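Local coordinates for mitogen-activated protein kinase kinase kinase 7 interacting protein 1 (Anopheles gambiae, PDB 2IRM) that probably serves as an adapter that binds the kinase TAK1 and triggers its autophosphorylation, through a domain of the PP2C-type phosphatase fold, at residues A[33-45]-A[54-66]. Sequence-based numbering, arbitrary orientation.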
loop_
_atom_site.group_PDB
_atom_site.type_symbol
_atom_site.label_atom_id
_atom_site.label_comp_id
_atom_site.label_asym_id
_atom_site.label_seq_id
_atom_site.Cartn_x
_atom_site.Cartn_y
_atom_site.Cartn_z
ATOM N N GLU A 33 1.284 5.362 -19.973
ATOM C CA GLU A 33 1.197 4.145 -19.175
ATOM C C GLU A 33 2.578 3.535 -19.052
ATOM O O GLU A 33 3.361 3.574 -20.005
ATOM C CB GLU A 33 0.278 3.117 -19.842
ATOM C CG GLU A 33 -1.205 3.312 -19.586
ATOM C CD GLU A 33 -2.057 2.172 -20.141
ATOM O OE1 GLU A 33 -1.663 1.549 -21.157
ATOM O OE2 GLU A 33 -3.131 1.902 -19.555
ATOM N N GLY A 34 2.867 2.965 -17.885
ATOM C CA GLY A 34 4.094 2.203 -17.682
ATOM C C GLY A 34 4.037 0.819 -18.305
ATOM O O GLY A 34 3.113 0.493 -19.068
ATOM N N TYR A 35 5.042 0.010 -17.982
ATOM C CA TYR A 35 5.140 -1.371 -18.451
ATOM C C TYR A 35 5.117 -2.267 -17.222
ATOM O O TYR A 35 4.242 -3.121 -17.055
ATOM C CB TYR A 35 6.450 -1.552 -19.225
ATOM C CG TYR A 35 6.841 -2.980 -19.543
ATOM C CD1 TYR A 35 6.020 -3.800 -20.326
ATOM C CD2 TYR A 35 8.054 -3.505 -19.089
ATOM C CE1 TYR A 35 6.389 -5.116 -20.633
ATOM C CE2 TYR A 35 8.432 -4.820 -19.393
ATOM C CZ TYR A 35 7.595 -5.617 -20.165
ATOM O OH TYR A 35 7.965 -6.910 -20.469
ATOM N N GLU A 36 6.108 -2.035 -16.369
ATOM C CA GLU A 36 6.230 -2.640 -15.062
ATOM C C GLU A 36 5.114 -2.142 -14.154
ATOM O O GLU A 36 4.958 -0.934 -13.975
ATOM C CB GLU A 36 7.588 -2.239 -14.459
ATOM C CG GLU A 36 8.238 -0.945 -15.062
ATOM C CD GLU A 36 7.640 0.388 -14.561
ATOM O OE1 GLU A 36 7.570 0.603 -13.321
ATOM O OE2 GLU A 36 7.268 1.236 -15.412
ATOM N N SER A 37 4.324 -3.055 -13.593
ATOM C CA SER A 37 3.498 -2.692 -12.438
ATOM C C SER A 37 4.414 -2.672 -11.235
ATOM O O SER A 37 5.332 -3.491 -11.130
ATOM C CB SER A 37 2.358 -3.684 -12.198
ATOM O OG SER A 37 1.453 -3.194 -11.220
ATOM N N ARG A 38 4.183 -1.719 -10.345
ATOM C CA ARG A 38 4.928 -1.649 -9.098
ATOM C C ARG A 38 4.120 -2.275 -7.952
ATOM O O ARG A 38 4.647 -2.495 -6.866
ATOM C CB ARG A 38 5.305 -0.197 -8.783
ATOM C CG ARG A 38 6.284 0.451 -9.766
ATOM C CD ARG A 38 7.694 0.478 -9.187
ATOM N NE ARG A 38 8.655 1.207 -10.023
ATOM C CZ ARG A 38 8.840 2.525 -9.993
ATOM N NH1 ARG A 38 8.119 3.291 -9.184
ATOM N NH2 ARG A 38 9.746 3.083 -10.781
ATOM N N ASP A 39 2.843 -2.554 -8.202
ATOM C CA ASP A 39 1.989 -3.244 -7.244
ATOM C C ASP A 39 2.115 -4.768 -7.349
ATOM O O ASP A 39 2.003 -5.351 -8.436
ATOM C CB ASP A 39 0.529 -2.853 -7.462
ATOM C CG ASP A 39 0.128 -1.575 -6.730
ATOM O OD1 ASP A 39 0.941 -0.973 -5.984
ATOM O OD2 ASP A 39 -1.041 -1.170 -6.908
ATOM N N LYS A 40 2.336 -5.416 -6.210
ATOM C CA LYS A 40 2.379 -6.879 -6.157
ATOM C C LYS A 40 1.251 -7.426 -5.283
ATOM O O LYS A 40 1.030 -6.959 -4.166
ATOM C CB LYS A 40 3.753 -7.370 -5.696
ATOM C CG LYS A 40 4.870 -7.071 -6.703
ATOM C CD LYS A 40 4.813 -8.018 -7.909
ATOM C CE LYS A 40 5.420 -7.411 -9.162
ATOM N NZ LYS A 40 4.906 -8.087 -10.394
ATOM N N LYS A 41 0.521 -8.395 -5.823
ATOM C CA LYS A 41 -0.688 -8.911 -5.192
ATOM C C LYS A 41 -0.569 -10.392 -4.882
ATOM O O LYS A 41 0.210 -11.105 -5.503
ATOM C CB LYS A 41 -1.921 -8.657 -6.076
ATOM C CG LYS A 41 -1.610 -8.510 -7.560
ATOM C CD LYS A 41 -2.574 -9.295 -8.452
ATOM C CE LYS A 41 -1.889 -9.675 -9.760
ATOM N NZ LYS A 41 -2.727 -10.561 -10.599
ATOM N N CYS A 42 -1.328 -10.832 -3.890
ATOM C CA CYS A 42 -1.547 -12.243 -3.649
ATOM C C CYS A 42 -2.978 -12.459 -3.173
ATOM O O CYS A 42 -3.537 -11.640 -2.449
ATOM C CB CYS A 42 -0.531 -12.803 -2.648
ATOM S SG CYS A 42 -1.209 -14.047 -1.511
ATOM N N LEU A 43 -3.567 -13.562 -3.618
ATOM C CA LEU A 43 -4.885 -14.013 -3.180
ATOM C C LEU A 43 -4.805 -15.534 -3.065
ATOM O O LEU A 43 -5.397 -16.286 -3.843
ATOM C CB LEU A 43 -5.979 -13.558 -4.150
ATOM C CG LEU A 43 -5.628 -13.086 -5.571
ATOM C CD1 LEU A 43 -4.598 -13.975 -6.305
ATOM C CD2 LEU A 43 -6.905 -12.975 -6.378
ATOM N N CYS A 44 -4.053 -15.958 -2.058
ATOM C CA CYS A 44 -3.465 -17.282 -1.987
ATOM C C CYS A 44 -4.257 -18.160 -1.023
ATOM O O CYS A 44 -4.617 -17.714 0.063
ATOM C CB CYS A 44 -2.015 -17.133 -1.492
ATOM S SG CYS A 44 -0.941 -15.893 -2.401
ATOM N N ILE A 45 -4.542 -19.400 -1.417
ATOM C CA ILE A 45 -5.081 -20.390 -0.472
ATOM C C ILE A 45 -3.987 -21.373 -0.132
ATOM O O ILE A 45 -3.558 -22.137 -0.992
ATOM C CB ILE A 45 -6.294 -21.188 -1.021
ATOM C CG1 ILE A 45 -7.494 -20.276 -1.255
ATOM C CG2 ILE A 45 -6.706 -22.283 -0.056
ATOM C CD1 ILE A 45 -7.717 -19.951 -2.690
ATOM N N ALA A 54 -3.112 -9.896 0.049
ATOM C CA ALA A 54 -2.089 -8.889 0.276
ATOM C C ALA A 54 -1.856 -8.049 -0.965
ATOM O O ALA A 54 -1.905 -8.554 -2.083
ATOM C CB ALA A 54 -0.797 -9.559 0.698
ATOM N N ILE A 55 -1.625 -6.758 -0.753
ATOM C CA ILE A 55 -1.095 -5.888 -1.795
ATOM C C ILE A 55 0.139 -5.207 -1.255
ATOM O O ILE A 55 0.143 -4.667 -0.151
ATOM C CB ILE A 55 -2.075 -4.797 -2.261
ATOM C CG1 ILE A 55 -3.449 -5.377 -2.576
ATOM C CG2 ILE A 55 -1.520 -4.097 -3.490
ATOM C CD1 ILE A 55 -4.499 -4.316 -2.794
ATOM N N LEU A 56 1.195 -5.252 -2.046
ATOM C CA LEU A 56 2.426 -4.585 -1.695
ATOM C C LEU A 56 2.738 -3.573 -2.766
ATOM O O LEU A 56 2.949 -3.937 -3.936
ATOM C CB LEU A 56 3.557 -5.591 -1.536
ATOM C CG LEU A 56 3.399 -6.282 -0.192
ATOM C CD1 LEU A 56 2.621 -7.584 -0.353
ATOM C CD2 LEU A 56 4.759 -6.513 0.422
ATOM N N SER A 57 2.735 -2.302 -2.367
ATOM C CA SER A 57 2.935 -1.216 -3.306
ATOM C C SER A 57 4.371 -0.781 -3.281
ATOM O O SER A 57 4.834 -0.229 -2.299
ATOM C CB SER A 57 2.017 -0.060 -2.965
ATOM O OG SER A 57 0.670 -0.412 -3.232
ATOM N N GLY A 58 5.081 -1.055 -4.365
ATOM C CA GLY A 58 6.485 -0.685 -4.461
ATOM C C GLY A 58 6.632 0.807 -4.697
ATOM O O GLY A 58 5.885 1.387 -5.492
ATOM N N HIS A 59 7.586 1.423 -3.998
ATOM C CA HIS A 59 7.904 2.836 -4.186
ATOM C C HIS A 59 9.267 3.056 -4.847
ATOM O O HIS A 59 10.293 2.577 -4.355
ATOM C CB HIS A 59 7.820 3.569 -2.853
ATOM C CG HIS A 59 6.457 3.531 -2.247
ATOM N ND1 HIS A 59 6.210 2.992 -1.000
ATOM C CD2 HIS A 59 5.257 3.933 -2.733
ATOM C CE1 HIS A 59 4.918 3.080 -0.738
ATOM N NE2 HIS A 59 4.317 3.650 -1.772
ATOM N N ASN A 60 9.263 3.790 -5.956
ATOM C CA ASN A 60 10.472 4.036 -6.759
ATOM C C ASN A 60 11.112 2.762 -7.297
ATOM O O ASN A 60 12.165 2.810 -7.935
ATOM C CB ASN A 60 11.524 4.843 -5.991
ATOM C CG ASN A 60 10.932 6.026 -5.268
ATOM O OD1 ASN A 60 10.414 6.959 -5.888
ATOM N ND2 ASN A 60 11.010 6.001 -3.941
ATOM N N GLY A 61 10.476 1.626 -7.038
ATOM C CA GLY A 61 11.000 0.350 -7.479
ATOM C C GLY A 61 10.103 -0.801 -7.091
ATOM O O GLY A 61 9.295 -0.695 -6.162
ATOM N N VAL A 62 10.268 -1.909 -7.806
ATOM C CA VAL A 62 9.467 -3.107 -7.604
ATOM C C VAL A 62 10.226 -4.147 -6.770
ATOM O O VAL A 62 9.618 -5.008 -6.124
ATOM C CB VAL A 62 9.023 -3.684 -8.967
ATOM C CG1 VAL A 62 10.240 -4.080 -9.811
ATOM C CG2 VAL A 62 8.040 -4.828 -8.800
ATOM N N THR A 63 11.554 -4.047 -6.774
ATOM C CA THR A 63 12.415 -4.995 -6.070
ATOM C C THR A 63 11.914 -5.324 -4.654
ATOM O O THR A 63 11.665 -6.480 -4.332
ATOM C CB THR A 63 13.892 -4.514 -6.071
ATOM O OG1 THR A 63 14.431 -4.682 -7.384
ATOM C CG2 THR A 63 14.743 -5.314 -5.091
ATOM N N VAL A 64 11.723 -4.305 -3.827
ATOM C CA VAL A 64 11.362 -4.534 -2.423
ATOM C C VAL A 64 9.979 -5.189 -2.232
ATOM O O VAL A 64 9.834 -6.084 -1.404
ATOM C CB VAL A 64 11.496 -3.236 -1.578
ATOM C CG1 VAL A 64 11.038 -3.471 -0.152
ATOM C CG2 VAL A 64 12.936 -2.729 -1.604
ATOM N N ALA A 65 8.984 -4.743 -3.000
ATOM C CA ALA A 65 7.631 -5.285 -2.914
ATOM C C ALA A 65 7.605 -6.750 -3.336
ATOM O O ALA A 65 7.002 -7.581 -2.644
ATOM C CB ALA A 65 6.671 -4.469 -3.751
ATOM N N GLU A 66 8.258 -7.064 -4.460
ATOM C CA GLU A 66 8.459 -8.455 -4.893
ATOM C C GLU A 66 9.014 -9.292 -3.738
ATOM O O GLU A 66 8.336 -10.182 -3.232
ATOM C CB GLU A 66 9.415 -8.528 -6.088
ATOM C CG GLU A 66 8.762 -8.509 -7.473
ATOM C CD GLU A 66 9.771 -8.221 -8.606
ATOM O OE1 GLU A 66 9.561 -8.693 -9.754
ATOM O OE2 GLU A 66 10.781 -7.514 -8.346
#
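Lys-40 pairs with Leu-56 and Cys-42 with Ala-54 through reciprocal backbone hydrogen bonds, the signature of antiparallel hydrogen-bonded pairs; Asp-39 with Ser-57 and Lys-41 with Ile-55 are the non-hydrogen-bonded pairs beside them. The axes of 39-45 and 54-59 approach to 4.6 Å and run at 170°, as antiparallel neighbours do. In the Lys-40 and Leu-56 pair, Leu-56 N reaches Lys-40 O at 2.7 Å, nearly straight and in the carbonyl plane. Gly-58 N extends the ladder to Arg-38 O, reaching that oxygen from above its carbonyl plane.

One side-chain hydrogen bond joins the strands. Ser-57 OG donates to Asp-39 OD1 at 2.8 Å, meeting it from above the carboxylate plane, 43° out. The Asp-39 carboxylate is held further by Thr-349 through OD2, while Ser-57 OG also accepts a hydrogen bond from Ser-276 N, so this polar pair is tied to strand 344-354 of the facing sheet and to the beginning of helix 276-285.

Past the strand ends, the guanidinium of Arg-38 lies with one face over the Asn-60 to Gly-61 peptide, Asn-60 C sitting 3.5 Å above the centre of its plane. Its CD packs against Gly-61 C. Glu-36 adds a charge-only interaction, since its OE1 lies well out of the guanidinium plane.

Aliphatic packing links the hairpin to Val-62 and the first part of the helix that follows. Bent at chi2 (-75°), the Lys-40 chain brings CE to 3.7 Å from Val-62 CG2 and to 3.9 Å from Glu-66 CG. Leu-56 and Cys-42, on the same sheet face as Lys-40, touch Leu-69 of that helix.

Strand 50-59 also bonds to strand 154-163, making this an edge hairpin whose outer strand carries a disulfide between Cys-42 and Cys-44, in one sheet of the PP2C-type beta sandwich, with the following helix packed on its outer face.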